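PDB 3VC5: mandelate racemase/muconate lactonizing protein from Thermobispora bispora, which probably catalyses the magnesium-dependent dehydration of D-glucarate to 5-dehydro-4-deoxy-D-glucarate, as a member of the enolase superfamily. Local coordinates for residues V124-R129 with Y314-R320. Sequence-based numbering, arbitrary orientation.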
# COMPACT_ATOMS: atom_id res chain seq x y z
N VAL A 124 -13.02 10.15 -7.67
CA VAL A 124 -11.97 9.74 -6.74
C VAL A 124 -10.83 10.75 -6.77
O VAL A 124 -10.31 11.10 -5.74
CB VAL A 124 -11.46 8.29 -6.98
CG1 VAL A 124 -10.22 7.99 -6.16
CG2 VAL A 124 -12.60 7.30 -6.71
N LYS A 125 -10.41 11.20 -7.96
CA LYS A 125 -9.30 12.13 -7.98
C LYS A 125 -9.68 13.43 -7.27
O LYS A 125 -8.83 14.07 -6.62
CB LYS A 125 -8.87 12.40 -9.44
CG LYS A 125 -7.52 13.10 -9.59
CD LYS A 125 -7.18 13.23 -11.07
CE LYS A 125 -6.13 14.22 -11.38
NZ LYS A 125 -6.38 14.92 -12.69
N THR A 126 -10.94 13.85 -7.39
CA THR A 126 -11.39 15.09 -6.72
C THR A 126 -11.31 14.92 -5.21
O THR A 126 -10.73 15.77 -4.48
CB THR A 126 -12.82 15.44 -7.14
OG1 THR A 126 -12.81 15.73 -8.54
CG2 THR A 126 -13.32 16.68 -6.38
N VAL A 127 -11.82 13.79 -4.73
CA VAL A 127 -11.76 13.47 -3.27
C VAL A 127 -10.30 13.39 -2.82
O VAL A 127 -9.93 13.96 -1.79
CB VAL A 127 -12.47 12.16 -2.97
CG1 VAL A 127 -12.25 11.74 -1.49
CG2 VAL A 127 -13.96 12.31 -3.28
N ASP A 128 -9.45 12.73 -3.61
CA ASP A 128 -8.07 12.54 -3.22
C ASP A 128 -7.36 13.90 -3.18
O ASP A 128 -6.50 14.14 -2.32
CB ASP A 128 -7.34 11.66 -4.23
CG ASP A 128 -7.64 10.17 -4.03
OD1 ASP A 128 -8.25 9.81 -2.98
OD2 ASP A 128 -7.19 9.34 -4.85
N ARG A 129 -7.66 14.76 -4.16
CA ARG A 129 -7.07 16.11 -4.18
C ARG A 129 -7.45 16.92 -2.93
O ARG A 129 -6.60 17.60 -2.31
CB ARG A 129 -7.44 16.89 -5.46
CG ARG A 129 -6.75 16.37 -6.71
CD ARG A 129 -7.45 16.84 -8.00
NE ARG A 129 -8.02 18.17 -7.86
CZ ARG A 129 -7.62 19.26 -8.51
NH1 ARG A 129 -8.25 20.41 -8.30
NH2 ARG A 129 -6.61 19.19 -9.39
N TYR A 314 -2.55 14.61 -5.95
CA TYR A 314 -3.80 14.11 -6.57
C TYR A 314 -3.97 12.60 -6.46
O TYR A 314 -5.02 12.09 -6.87
CB TYR A 314 -3.99 14.62 -8.03
CG TYR A 314 -2.90 14.21 -9.01
CD1 TYR A 314 -2.91 12.95 -9.61
CD2 TYR A 314 -1.86 15.08 -9.35
CE1 TYR A 314 -1.95 12.59 -10.55
CE2 TYR A 314 -0.90 14.73 -10.28
CZ TYR A 314 -0.91 13.47 -10.84
OH TYR A 314 0.07 13.13 -11.75
N TRP A 315 -2.98 11.89 -5.89
CA TRP A 315 -3.16 10.45 -5.59
C TRP A 315 -3.67 10.23 -4.16
O TRP A 315 -3.85 9.11 -3.73
CB TRP A 315 -1.89 9.63 -5.85
CG TRP A 315 -1.62 9.38 -7.31
CD1 TRP A 315 -0.95 10.20 -8.18
CD2 TRP A 315 -2.00 8.21 -8.06
NE1 TRP A 315 -0.85 9.61 -9.42
CE2 TRP A 315 -1.51 8.39 -9.39
CE3 TRP A 315 -2.70 7.04 -7.74
CZ2 TRP A 315 -1.69 7.44 -10.39
CZ3 TRP A 315 -2.90 6.07 -8.76
CH2 TRP A 315 -2.37 6.28 -10.07
N GLY A 316 -3.86 11.32 -3.40
CA GLY A 316 -4.55 11.21 -2.12
C GLY A 316 -3.67 11.15 -0.89
O GLY A 316 -4.06 10.54 0.13
N GLY A 317 -2.54 11.85 -0.92
CA GLY A 317 -1.71 11.93 0.28
C GLY A 317 -0.53 10.98 0.29
O GLY A 317 -0.34 10.17 -0.65
N LEU A 318 0.27 11.06 1.35
CA LEU A 318 1.49 10.27 1.39
C LEU A 318 1.26 8.75 1.52
O LEU A 318 1.92 7.95 0.84
CB LEU A 318 2.43 10.77 2.49
CG LEU A 318 2.62 12.30 2.52
CD1 LEU A 318 3.74 12.61 3.49
CD2 LEU A 318 2.95 12.88 1.13
N VAL A 319 0.40 8.35 2.44
CA VAL A 319 0.16 6.93 2.62
C VAL A 319 -0.43 6.28 1.37
O VAL A 319 0.09 5.23 0.92
CB VAL A 319 -0.72 6.66 3.87
CG1 VAL A 319 -1.02 5.18 3.99
CG2 VAL A 319 -0.00 7.16 5.09
N ARG A 320 -1.46 6.89 0.77
CA ARG A 320 -2.04 6.32 -0.45
C ARG A 320 -0.98 6.25 -1.56
O ARG A 320 -0.91 5.26 -2.31
CB ARG A 320 -3.28 7.09 -0.92
CG ARG A 320 -4.55 6.80 -0.11
CD ARG A 320 -5.78 7.57 -0.58
NE ARG A 320 -6.13 7.48 -2.01
CZ ARG A 320 -7.10 6.72 -2.51
NH1 ARG A 320 -7.79 5.93 -1.69
NH2 ARG A 320 -7.37 6.73 -3.82
O HOH W 1 -6.57 9.81 -7.30
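Asp128 OD2 is gripped from two directions: a water lies 2.6 Å from it and donates to it, and Arg320 NH2 stands 2.8 Å away in a salt bridge whose hydrogen bond is weak, bent to 127° at the hydrogen. The contact joins the two domains of the enolase fold, packing helix 123-146 of the N-terminal capping domain against the segment after strand 307-310 of the barrel, from the short helix 312-315 into the start of helix 318-330. The same water donates to Tyr314 O at 2.8 Å, tying the carboxylate to the barrel backbone. Carboxylate and guanidinium do not lie flat against each other; their planes are 57° apart, and Asp128 OD1, which also bonds the hydroxyl of Tyr99, sits over one guanidinium face. The bend in the Arg320 chain at chi3 (52°) lets NE donate a hydrogen bond of 3.3 Å to Trp315 O, close to the guanidinium plane, which helps set the group's rotation. Next to the carboxylate, Gly316 CA lies 3.5 Å from Asp128 O in a CA-H...O contact. Lys125 runs alongside Tyr314, its CE approaching the ring obliquely, while NZ turns to the carbonyls of Thr118 and Ser120. The Tyr314 ring points on toward the active site, beside Asn287, a magnesium-binding residue whose metal is absent from this chain, and His338, a predicted proton acceptor. Tyr314 CB also meets the aliphatic part of Arg129, with CG at 3.5 Å.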